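Putative hydrolase (Shewanella frigidimarina, PDB 3LHO) probably acts as an iron-dependent dioxygenase and decarboxylase that converts 2-oxoadipate to 2-hydroxyglutarate. Local coordinates at residues Arg134-Asp139 against Leu159-Asn164; Phe47-Val52 against Gly114-Val119; Glu205-Gln210 against Tyr240-Gly245; His60-Gly65 against Lys82-Pro87. All blocks are in the same frame, centred on the assembly; numbering follows the deposited sequence.

Contact 1 is the most buried of the four, contacts 2 and 3 are partly buried, and contact 4 lies at the surface. Contacts 1 and 2 adjoin, their centres about 11 Å apart, and share the surroundings of helices 106-116 and 151-159; contact 1 relies on aromatic edges and a glycine, whereas contact 2 adds a lysine that grips two carbonyls at and just past the helix end. Contacts 3 and 4 involve different strands of the seven-stranded sheet, 208-212 and 79-85, with centres about 23 Å apart. Contact 3 joins its segments by a backbone bond and a tyrosine-glutamate bond, while contact 4 combines modest apolar packing with a glycerol bridge. Contacts 1 and 3 lie on opposite sides of the chain's centre.

Contact 1 of 4, residues Arg134-Asp139 against Leu159-Asn164; sequences RHWDVD and LGYRAN
Arg-134 and Trp-136, which both pack on Gly-160, are tied to each other by a bond of 2.9 Å from Arg-134 NH1 to Trp-136 O. The donor lies in the carbonyl plane, but the oxygen is tilted 23° from the guanidinium plane. A bend at chi3 (-50°) folds the arginine back to this carbonyl, while its CG rests over one face of the indole, near the rim. The same CG comes within 4.0 Å of Gly-160 N. With an alanine at Arg-134, the Trp-136 carbonyl would probably lose its guanidinium partner and the indole part of the cover on that face. Gly-160 is the first residue beyond helix 151-159, with positive phi (72°), and any CB there would clash with Arg-134 N; its CA lies 3.8 Å from Trp-136 CZ2. The contact thereby closes the base of the helical pair 140-149 and 151-159, just before the strand that carries the nickel ligand His-165. Trp-136 and Tyr-161 cross at about a right angle, Tyr-161 CE2 meeting the indole edge at CH2, 3.8 Å away. On the tyrosine's own edge sits His-135 CD2, 4.2 Å from Tyr-161 CD2. Outside the segments, Trp-136 NE1 bonds to Ala-157 O, His-135 NE2 to Ser-132 OG, and Tyr-161 OH pairs with Thr-46 OG1.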
# COMPACT_ATOMS: atom_id res chain seq x y z
N ARG A 134 -10.72 -7.07 7.57
CA ARG A 134 -10.56 -8.45 7.90
C ARG A 134 -11.84 -9.20 7.70
O ARG A 134 -12.86 -8.79 8.20
CB ARG A 134 -10.15 -8.62 9.37
CG ARG A 134 -8.71 -9.04 9.52
CD ARG A 134 -8.42 -9.63 10.87
NE ARG A 134 -8.90 -8.80 11.98
CZ ARG A 134 -9.68 -9.23 12.97
NH1 ARG A 134 -10.10 -10.49 13.01
NH2 ARG A 134 -10.04 -8.37 13.92
N HIS A 135 -11.76 -10.35 7.06
CA HIS A 135 -12.94 -11.20 6.86
C HIS A 135 -12.89 -12.49 7.72
O HIS A 135 -13.77 -13.35 7.61
CB HIS A 135 -13.04 -11.60 5.40
CG HIS A 135 -13.32 -10.45 4.46
ND1 HIS A 135 -14.52 -10.30 3.80
CD2 HIS A 135 -12.53 -9.43 4.05
CE1 HIS A 135 -14.46 -9.22 3.02
NE2 HIS A 135 -13.26 -8.68 3.16
N TRP A 136 -11.85 -12.62 8.55
CA TRP A 136 -11.53 -13.86 9.25
C TRP A 136 -11.26 -13.59 10.72
O TRP A 136 -10.83 -12.50 11.07
CB TRP A 136 -10.30 -14.56 8.61
CG TRP A 136 -9.22 -13.60 8.35
CD1 TRP A 136 -8.28 -13.16 9.24
CD2 TRP A 136 -8.97 -12.90 7.12
NE1 TRP A 136 -7.47 -12.23 8.66
CE2 TRP A 136 -7.86 -12.04 7.36
CE3 TRP A 136 -9.57 -12.91 5.85
CZ2 TRP A 136 -7.33 -11.22 6.37
CZ3 TRP A 136 -9.06 -12.09 4.88
CH2 TRP A 136 -7.93 -11.26 5.14
N ASP A 137 -11.61 -14.55 11.56
CA ASP A 137 -11.08 -14.67 12.92
C ASP A 137 -9.63 -15.12 12.86
O ASP A 137 -9.27 -15.98 12.05
CB ASP A 137 -11.84 -15.71 13.71
CG ASP A 137 -13.25 -15.29 13.97
OD1 ASP A 137 -13.44 -14.08 14.22
OD2 ASP A 137 -14.16 -16.13 13.88
N VAL A 138 -8.81 -14.55 13.71
CA VAL A 138 -7.42 -14.97 13.78
C VAL A 138 -6.94 -14.81 15.22
O VAL A 138 -7.31 -13.84 15.91
CB VAL A 138 -6.56 -14.20 12.75
CG1 VAL A 138 -6.76 -12.70 12.86
CG2 VAL A 138 -5.09 -14.61 12.85
N ASP A 139 -6.12 -15.76 15.67
CA ASP A 139 -5.58 -15.72 17.05
C ASP A 139 -4.11 -15.29 17.06
O ASP A 139 -3.46 -15.20 16.02
CB ASP A 139 -5.78 -17.06 17.81
CG ASP A 139 -5.02 -18.24 17.20
OD1 ASP A 139 -4.16 -18.09 16.31
OD2 ASP A 139 -5.36 -19.36 17.61
N LEU A 159 -4.70 -7.04 9.37
CA LEU A 159 -5.49 -5.84 8.95
C LEU A 159 -6.43 -6.07 7.76
O LEU A 159 -7.38 -5.30 7.55
CB LEU A 159 -4.52 -4.68 8.68
CG LEU A 159 -3.92 -4.11 9.99
CD1 LEU A 159 -2.74 -3.25 9.68
CD2 LEU A 159 -4.95 -3.32 10.81
N GLY A 160 -6.18 -7.14 7.02
CA GLY A 160 -7.01 -7.51 5.89
C GLY A 160 -6.85 -6.62 4.67
O GLY A 160 -5.73 -6.21 4.30
N TYR A 161 -7.97 -6.38 4.00
CA TYR A 161 -8.01 -5.70 2.72
C TYR A 161 -8.26 -4.23 2.93
O TYR A 161 -9.39 -3.79 3.10
CB TYR A 161 -9.02 -6.36 1.75
CG TYR A 161 -8.47 -7.69 1.32
CD1 TYR A 161 -7.40 -7.75 0.48
CD2 TYR A 161 -8.93 -8.89 1.89
CE1 TYR A 161 -6.85 -8.93 0.12
CE2 TYR A 161 -8.31 -10.11 1.56
CZ TYR A 161 -7.31 -10.11 0.67
OH TYR A 161 -6.70 -11.31 0.37
N ARG A 162 -7.17 -3.47 2.95
CA ARG A 162 -7.17 -2.02 3.21
C ARG A 162 -5.90 -1.48 2.56
O ARG A 162 -4.97 -2.25 2.28
CB ARG A 162 -7.18 -1.68 4.72
CG ARG A 162 -8.15 -2.41 5.55
CD ARG A 162 -8.03 -2.11 7.03
NE ARG A 162 -8.53 -0.78 7.37
CZ ARG A 162 -8.73 -0.32 8.61
NH1 ARG A 162 -8.51 -1.09 9.67
NH2 ARG A 162 -9.14 0.93 8.79
N ALA A 163 -5.83 -0.19 2.25
CA ALA A 163 -4.57 0.32 1.59
C ALA A 163 -3.41 0.11 2.53
O ALA A 163 -3.52 0.37 3.73
CB ALA A 163 -4.69 1.83 1.23
N ASN A 164 -2.28 -0.39 2.01
CA ASN A 164 -1.08 -0.47 2.80
C ASN A 164 -0.42 0.89 2.93
O ASN A 164 0.07 1.24 4.00
CB ASN A 164 -0.08 -1.46 2.21
CG ASN A 164 1.27 -1.52 3.00
OD1 ASN A 164 2.23 -0.88 2.61
ND2 ASN A 164 1.31 -2.27 4.10

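Contact 2 of 4, residues Phe47-Val52 against Gly114-Val119; sequences FNIAKV and GLIDQV. With SO4 (sulfate ion), chain C.
Lys-51 reaches two carbonyls of the opposing segment: NZ donates to Val-119 O at 2.7 Å, in the carbonyl plane, and to Ile-116 O at 3.1 Å, tilted 20° from its plane. CG stands anti to the backbone N (chi1 -163°) and the chain bends at chi3, carrying CD and CE past Val-119 in the opposite direction to that side chain. Beneath the ammonium, Ile-116 fills the apolar centre. Its CG2 meets Ile-49 CG2 and Val-52 CG2, each at 3.8 Å, the valine arriving tip to tip, and its CD1 touches the ring edge of Phe-47 at CD2, 4.0 Å away. The arrangement joins the loop between strand 39-47 and helix 54-62 to the place where helix 106-116 gives way to the type I turn Ile-116 to Val-119. There Ile-116 O takes both the turn's own Val-119 N and the lysine, from opposite faces of its plane, and Val-119 O is a second acceptor. A leucine in place of Lys-51 would probably leave Val-119 O without its ammonium partner and Ile-116 O with the turn's N-H alone of the two donors described. Further out, Gln-118 NE2 bonds to Gly-114 O at 3.0 Å, and its OE1 accepts from Asp-137 N. At the other segment, Ala-50 N donates to O2 of a sulfate, probably from the crystallisation liquor, at 2.8 Å.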
# COMPACT_ATOMS: atom_id res chain seq x y z
N PHE A 47 -2.75 -12.53 -1.22
CA PHE A 47 -2.07 -13.83 -1.44
C PHE A 47 -2.40 -14.40 -2.79
O PHE A 47 -3.45 -14.09 -3.35
CB PHE A 47 -2.52 -14.84 -0.38
CG PHE A 47 -2.30 -14.38 1.04
CD1 PHE A 47 -1.06 -14.38 1.59
CD2 PHE A 47 -3.36 -13.95 1.81
CE1 PHE A 47 -0.86 -13.98 2.90
CE2 PHE A 47 -3.17 -13.54 3.10
CZ PHE A 47 -1.91 -13.54 3.64
N ASN A 48 -1.55 -15.29 -3.33
CA ASN A 48 -1.84 -15.93 -4.61
C ASN A 48 -2.86 -17.11 -4.51
O ASN A 48 -2.67 -18.22 -5.03
CB ASN A 48 -0.52 -16.38 -5.26
CG ASN A 48 0.08 -17.54 -4.53
OD1 ASN A 48 -0.21 -17.78 -3.34
ND2 ASN A 48 0.86 -18.32 -5.24
N ILE A 49 -3.97 -16.86 -3.81
CA ILE A 49 -5.05 -17.82 -3.63
C ILE A 49 -6.17 -17.26 -4.56
O ILE A 49 -6.49 -16.06 -4.49
CB ILE A 49 -5.50 -17.87 -2.15
CG1 ILE A 49 -4.40 -18.51 -1.27
CG2 ILE A 49 -6.82 -18.64 -1.98
CD1 ILE A 49 -4.61 -18.50 0.20
N ALA A 50 -6.69 -18.12 -5.45
CA ALA A 50 -7.57 -17.71 -6.57
C ALA A 50 -8.66 -16.74 -6.12
O ALA A 50 -8.92 -15.67 -6.73
CB ALA A 50 -8.22 -18.99 -7.23
N LYS A 51 -9.30 -17.09 -5.04
CA LYS A 51 -10.41 -16.27 -4.55
C LYS A 51 -10.05 -14.77 -4.38
O LYS A 51 -10.92 -13.88 -4.50
CB LYS A 51 -10.89 -16.79 -3.20
CG LYS A 51 -12.30 -16.27 -2.84
CD LYS A 51 -12.78 -16.61 -1.40
CE LYS A 51 -12.87 -18.08 -1.10
NZ LYS A 51 -13.32 -18.32 0.31
N VAL A 52 -8.79 -14.48 -4.06
CA VAL A 52 -8.38 -13.12 -3.66
C VAL A 52 -7.08 -12.70 -4.33
O VAL A 52 -6.43 -11.80 -3.87
CB VAL A 52 -8.20 -12.99 -2.10
CG1 VAL A 52 -9.49 -13.21 -1.37
CG2 VAL A 52 -7.17 -13.94 -1.55
N GLY A 114 -6.56 -21.05 5.77
CA GLY A 114 -7.62 -21.01 6.74
C GLY A 114 -8.28 -19.67 6.90
O GLY A 114 -9.49 -19.58 7.19
N LEU A 115 -7.49 -18.59 6.75
CA LEU A 115 -8.06 -17.24 6.83
C LEU A 115 -8.86 -16.93 5.57
O LEU A 115 -9.95 -16.41 5.64
CB LEU A 115 -6.93 -16.21 7.00
CG LEU A 115 -5.89 -16.45 8.14
CD1 LEU A 115 -4.91 -15.30 8.21
CD2 LEU A 115 -6.53 -16.62 9.50
N ILE A 116 -8.30 -17.26 4.41
CA ILE A 116 -8.96 -16.92 3.14
C ILE A 116 -10.20 -17.78 2.89
O ILE A 116 -11.11 -17.33 2.24
CB ILE A 116 -7.99 -17.00 1.97
CG1 ILE A 116 -6.79 -16.04 2.22
CG2 ILE A 116 -8.70 -16.67 0.63
CD1 ILE A 116 -7.21 -14.60 2.44
N ASP A 117 -10.25 -18.98 3.47
CA ASP A 117 -11.44 -19.81 3.40
C ASP A 117 -12.57 -19.06 4.02
O ASP A 117 -13.72 -19.30 3.69
CB ASP A 117 -11.29 -21.14 4.15
CG ASP A 117 -10.47 -22.14 3.40
OD1 ASP A 117 -10.14 -21.90 2.22
OD2 ASP A 117 -10.11 -23.16 4.02
N GLN A 118 -12.29 -18.15 4.93
CA GLN A 118 -13.42 -17.42 5.57
C GLN A 118 -13.97 -16.24 4.77
O GLN A 118 -15.05 -15.69 5.12
CB GLN A 118 -13.02 -16.96 6.96
CG GLN A 118 -12.73 -18.10 7.93
CD GLN A 118 -12.03 -17.62 9.21
OE1 GLN A 118 -12.62 -16.91 10.01
NE2 GLN A 118 -10.77 -18.04 9.40
N VAL A 119 -13.25 -15.83 3.73
CA VAL A 119 -13.70 -14.77 2.83
C VAL A 119 -14.87 -15.27 1.96
O VAL A 119 -14.73 -16.23 1.20
CB VAL A 119 -12.57 -14.29 1.91
CG1 VAL A 119 -13.11 -13.22 0.91
CG2 VAL A 119 -11.37 -13.75 2.72
S SO4 C . -6.54 -21.74 -4.99
O1 SO4 C . -7.93 -21.31 -5.03
O2 SO4 C . -5.62 -20.67 -5.40
O3 SO4 C . -6.24 -22.22 -3.64
O4 SO4 C . -6.37 -22.82 -5.97

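Contact 3 of 4, residues Glu205-Gln210 against Tyr240-Gly245; sequences EVLLEQ and YPMANG
Tyr-240 lies along the backbone of Leu-207 and Leu-208 and ends on Glu-209. Its CB packs against the leucine side chain, 4.0 Å from Leu-207 CD2. At CD1 the ring passes the peptide joining the two leucines, with Leu-207 C at 3.7 Å. CE1 then approaches the carboxylate, and OH completes the course with a hydrogen bond of 2.7 Å to Glu-209 OE1. That oxygen is met from above the carboxylate plane, 55° out of it, though it lies in the plane of the phenol ring; the two planes stand 67° apart. Glu-209 gets there with its chain extended beyond CG, and its side chain also touches Ile-179 and Glu-180 of helix 179-188. Tyr-240 is held at its backbone as well as at its hydroxyl: Tyr-240 N donates to Leu-207 O at 3.0 Å. This bond comes in well above the carbonyl plane. Leu-207 has positive phi (70°) and, with Leu-208, faces Ser-203 in a G1 beta bulge at the start of strand 208-212. The contact lies at the margin of the sheet, where this outermost strand runs antiparallel to 235-239, the strand that opens with the nickel ligand Glu-235. Beyond the ring, Leu-207 spreads over the following residues: CD2 comes to 3.5 Å from Pro-241 O, while CD1 meets CG of the selenomethionine Met-242 at 3.9 Å, the two side chains crossing at about a right angle. Beyond CG the Met-242 chain departs from the leucine, and a type I turn runs on from this residue to Gly-245.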
# COMPACT_ATOMS: atom_id res chain seq x y z
N GLU A 205 20.12 9.41 -9.51
CA GLU A 205 20.81 8.54 -10.44
C GLU A 205 20.07 7.22 -10.69
O GLU A 205 20.29 6.60 -11.72
CB GLU A 205 22.22 8.24 -9.94
CG GLU A 205 23.16 9.46 -9.92
CD GLU A 205 22.79 10.52 -8.88
OE1 GLU A 205 22.45 10.15 -7.74
OE2 GLU A 205 22.84 11.73 -9.20
N VAL A 206 19.22 6.79 -9.75
CA VAL A 206 18.39 5.60 -9.94
C VAL A 206 16.95 5.98 -10.26
O VAL A 206 16.05 5.11 -10.25
CB VAL A 206 18.48 4.60 -8.74
CG1 VAL A 206 19.95 4.11 -8.58
CG2 VAL A 206 17.97 5.21 -7.42
N LEU A 207 16.74 7.27 -10.54
CA LEU A 207 15.51 7.82 -11.10
C LEU A 207 14.28 7.81 -10.16
O LEU A 207 13.15 8.06 -10.59
CB LEU A 207 15.16 7.13 -12.42
CG LEU A 207 16.25 7.10 -13.47
CD1 LEU A 207 15.73 6.32 -14.67
CD2 LEU A 207 16.71 8.50 -13.88
N LEU A 208 14.52 7.54 -8.88
CA LEU A 208 13.46 7.43 -7.90
C LEU A 208 14.00 7.70 -6.50
O LEU A 208 15.02 7.14 -6.10
CB LEU A 208 12.79 6.03 -7.95
CG LEU A 208 11.68 5.75 -6.93
CD1 LEU A 208 10.53 6.70 -7.18
CD2 LEU A 208 11.16 4.29 -7.00
N GLU A 209 13.31 8.57 -5.77
CA GLU A 209 13.64 8.82 -4.36
C GLU A 209 12.38 8.66 -3.55
O GLU A 209 11.35 9.19 -3.95
CB GLU A 209 14.18 10.22 -4.15
CG GLU A 209 15.56 10.47 -4.73
CD GLU A 209 15.91 11.96 -4.75
OE1 GLU A 209 15.10 12.79 -5.19
OE2 GLU A 209 17.02 12.31 -4.32
N GLN A 210 12.46 7.98 -2.41
CA GLN A 210 11.30 7.79 -1.55
C GLN A 210 11.67 8.00 -0.10
O GLN A 210 12.82 7.80 0.30
CB GLN A 210 10.68 6.39 -1.74
CG GLN A 210 10.07 6.15 -3.12
CD GLN A 210 9.43 4.77 -3.27
OE1 GLN A 210 10.12 3.76 -3.32
NE2 GLN A 210 8.11 4.73 -3.36
N TYR A 240 12.15 10.72 -11.67
CA TYR A 240 12.96 11.41 -12.65
C TYR A 240 12.77 10.88 -14.06
O TYR A 240 12.34 9.73 -14.25
CB TYR A 240 14.42 11.34 -12.25
CG TYR A 240 14.75 12.07 -10.97
CD1 TYR A 240 14.47 11.52 -9.73
CD2 TYR A 240 15.39 13.31 -11.00
CE1 TYR A 240 14.78 12.19 -8.56
CE2 TYR A 240 15.71 13.97 -9.85
CZ TYR A 240 15.42 13.42 -8.63
OH TYR A 240 15.75 14.09 -7.48
N PRO A 241 13.04 11.73 -15.06
CA PRO A 241 12.91 11.28 -16.45
C PRO A 241 13.96 10.27 -16.85
O PRO A 241 15.12 10.36 -16.44
CB PRO A 241 13.11 12.57 -17.26
CG PRO A 241 12.84 13.66 -16.35
CD PRO A 241 13.21 13.19 -14.98
N MSE A 242 13.55 9.29 -17.63
CA MSE A 242 14.49 8.37 -18.29
C MSE A 242 15.13 9.03 -19.53
O MSE A 242 14.83 10.20 -19.86
CB MSE A 242 13.75 7.10 -18.72
CG MSE A 242 13.09 6.40 -17.55
SE MSE A 242 12.13 4.80 -18.05
CE MSE A 242 10.49 5.52 -18.76
N ALA A 243 16.00 8.28 -20.21
CA ALA A 243 16.64 8.75 -21.44
C ALA A 243 15.65 9.31 -22.43
O ALA A 243 15.92 10.31 -23.05
CB ALA A 243 17.50 7.63 -22.09
N ASN A 244 14.47 8.69 -22.56
CA ASN A 244 13.47 9.18 -23.53
C ASN A 244 12.55 10.34 -23.05
O ASN A 244 11.64 10.75 -23.78
CB ASN A 244 12.60 8.01 -23.99
CG ASN A 244 11.72 7.49 -22.90
OD1 ASN A 244 11.77 7.96 -21.77
ND2 ASN A 244 10.91 6.50 -23.22
N GLY A 245 12.76 10.83 -21.83
CA GLY A 245 11.98 11.95 -21.32
C GLY A 245 10.77 11.58 -20.48
O GLY A 245 10.28 12.42 -19.72

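Contact 4 of 4, residues His60-Gly65 against Lys82-Pro87; sequences HFTSIG and KHFEHP. With GOL (glycerol), chain G.
Phe-84 and Thr-62 form the inner, apolar side of this contact, where Thr-62 CG2 comes to 4.0 Å from both Phe-84 CD2 and CE2. The threonine methyl is its only touching atom here; OG1 turns back to a weak bond with Ala-58 O of the same helix. Phe-84, with CG beside its backbone N and anti to the carbonyl carbon (chi1 -55°), points toward the helix and is further packed by Ala-58 and by Ile-96 of the neighbouring strand. The outer side is closer in distance but made of polar and backbone atoms. Gly-65 O lies 3.4 Å from Pro-87 CD, and Ile-64 O stands 3.5 Å from His-86 NE2. A glycerol, probably from the crystallisation liquor, bridges this solvent side: its O3 donates to Ile-64 O at 2.9 Å and receives His-86 NE2 at 3.0 Å, lying in the plane of the imidazole. Pro-87 CD sits over one face of that imidazole, and ND1 accepts from Asp-88 N, so the ring is fixed in its rotation. Gly-65, with positive phi (111°), ends the type I turn that begins at Thr-62; a CB here would press on Ile-64 O and also crowd His-86 NE2. On strand 79-85 the neighbours of Phe-84 point away from the helix, and there His-83 NE2 bonds to Glu-85 OE2 at 2.8 Å. Strand 39-47, helix 54-62 packed on 79-85 and 93-99, then strands 67-74, 79-85 and 93-99 give the beta-alpha-beta-beta-beta order, consistent with the glyoxalase (VOC-like) fold.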
# COMPACT_ATOMS: atom_id res chain seq x y z
N HIS A 60 -10.95 -4.19 -9.73
CA HIS A 60 -11.54 -2.97 -9.15
C HIS A 60 -11.00 -1.73 -9.82
O HIS A 60 -11.61 -0.68 -9.77
CB HIS A 60 -11.38 -2.93 -7.62
CG HIS A 60 -12.20 -3.97 -6.94
ND1 HIS A 60 -13.42 -3.69 -6.36
CD2 HIS A 60 -12.02 -5.31 -6.82
CE1 HIS A 60 -13.95 -4.81 -5.91
NE2 HIS A 60 -13.13 -5.80 -6.18
N PHE A 61 -9.83 -1.86 -10.47
CA PHE A 61 -9.22 -0.71 -11.13
C PHE A 61 -9.33 -0.80 -12.67
O PHE A 61 -9.60 0.22 -13.33
CB PHE A 61 -7.79 -0.61 -10.67
CG PHE A 61 -7.63 -0.42 -9.18
CD1 PHE A 61 -7.55 -1.50 -8.32
CD2 PHE A 61 -7.63 0.86 -8.65
CE1 PHE A 61 -7.42 -1.32 -6.96
CE2 PHE A 61 -7.50 1.07 -7.30
CZ PHE A 61 -7.41 -0.01 -6.44
N THR A 62 -9.12 -1.97 -13.24
CA THR A 62 -9.19 -2.12 -14.70
C THR A 62 -10.62 -1.90 -15.18
O THR A 62 -10.82 -1.44 -16.29
CB THR A 62 -8.69 -3.46 -15.18
OG1 THR A 62 -9.46 -4.50 -14.56
CG2 THR A 62 -7.21 -3.61 -14.88
N SER A 63 -11.60 -2.12 -14.31
CA SER A 63 -12.98 -1.88 -14.69
C SER A 63 -13.32 -0.39 -14.84
O SER A 63 -14.34 -0.06 -15.44
CB SER A 63 -13.87 -2.52 -13.65
OG SER A 63 -13.80 -1.79 -12.44
N ILE A 64 -12.50 0.52 -14.31
CA ILE A 64 -12.74 1.96 -14.39
C ILE A 64 -11.58 2.68 -15.11
O ILE A 64 -11.31 3.87 -14.84
CB ILE A 64 -12.98 2.58 -13.00
CG1 ILE A 64 -11.81 2.28 -12.03
CG2 ILE A 64 -14.31 2.06 -12.40
CD1 ILE A 64 -11.92 2.98 -10.73
N GLY A 65 -10.86 1.95 -15.96
CA GLY A 65 -9.89 2.57 -16.85
C GLY A 65 -8.42 2.35 -16.65
O GLY A 65 -7.64 2.75 -17.49
N LYS A 82 2.33 -6.16 -9.87
CA LYS A 82 2.10 -5.41 -11.12
C LYS A 82 1.71 -3.99 -10.70
O LYS A 82 1.20 -3.78 -9.56
CB LYS A 82 0.94 -6.01 -11.93
CG LYS A 82 1.01 -7.51 -12.34
CD LYS A 82 -0.33 -8.03 -12.96
CE LYS A 82 -0.60 -7.52 -14.35
NZ LYS A 82 0.42 -7.93 -15.39
N HIS A 83 1.94 -3.04 -11.61
CA HIS A 83 1.38 -1.72 -11.46
C HIS A 83 0.51 -1.38 -12.65
O HIS A 83 0.68 -1.92 -13.75
CB HIS A 83 2.47 -0.65 -11.13
CG HIS A 83 2.94 0.14 -12.30
ND1 HIS A 83 4.08 -0.17 -13.02
CD2 HIS A 83 2.45 1.28 -12.85
CE1 HIS A 83 4.24 0.73 -13.98
NE2 HIS A 83 3.26 1.63 -13.89
N PHE A 84 -0.49 -0.52 -12.35
CA PHE A 84 -1.52 -0.07 -13.28
C PHE A 84 -1.53 1.46 -13.34
O PHE A 84 -1.32 2.13 -12.32
CB PHE A 84 -2.91 -0.60 -12.85
CG PHE A 84 -2.96 -2.09 -12.68
CD1 PHE A 84 -2.45 -2.68 -11.51
CD2 PHE A 84 -3.45 -2.90 -13.68
CE1 PHE A 84 -2.43 -4.05 -11.36
CE2 PHE A 84 -3.46 -4.30 -13.55
CZ PHE A 84 -2.95 -4.87 -12.37
N GLU A 85 -1.80 1.97 -14.55
CA GLU A 85 -1.85 3.40 -14.84
C GLU A 85 -3.19 3.80 -15.46
O GLU A 85 -3.80 3.00 -16.21
CB GLU A 85 -0.74 3.76 -15.82
CG GLU A 85 0.64 3.62 -15.20
CD GLU A 85 1.78 3.90 -16.17
OE1 GLU A 85 1.51 4.38 -17.30
OE2 GLU A 85 2.94 3.61 -15.78
N HIS A 86 -3.66 4.99 -15.09
CA HIS A 86 -4.94 5.55 -15.55
C HIS A 86 -4.62 6.63 -16.62
O HIS A 86 -3.53 7.24 -16.59
CB HIS A 86 -5.70 6.13 -14.37
CG HIS A 86 -7.11 6.52 -14.67
ND1 HIS A 86 -7.44 7.73 -15.23
CD2 HIS A 86 -8.27 5.85 -14.49
CE1 HIS A 86 -8.76 7.81 -15.37
NE2 HIS A 86 -9.29 6.68 -14.93
N PRO A 87 -5.52 6.81 -17.61
CA PRO A 87 -5.25 7.83 -18.65
C PRO A 87 -5.14 9.28 -18.12
O PRO A 87 -4.49 10.12 -18.74
CB PRO A 87 -6.43 7.69 -19.63
CG PRO A 87 -7.40 6.71 -19.01
CD PRO A 87 -6.65 5.92 -17.98
C1 GOL G . -12.56 4.97 -18.56
O1 GOL G . -11.56 5.01 -19.57
C2 GOL G . -12.59 6.31 -17.82
O2 GOL G . -11.29 6.85 -17.86
C3 GOL G . -13.20 6.20 -16.40
O3 GOL G . -12.30 6.50 -15.32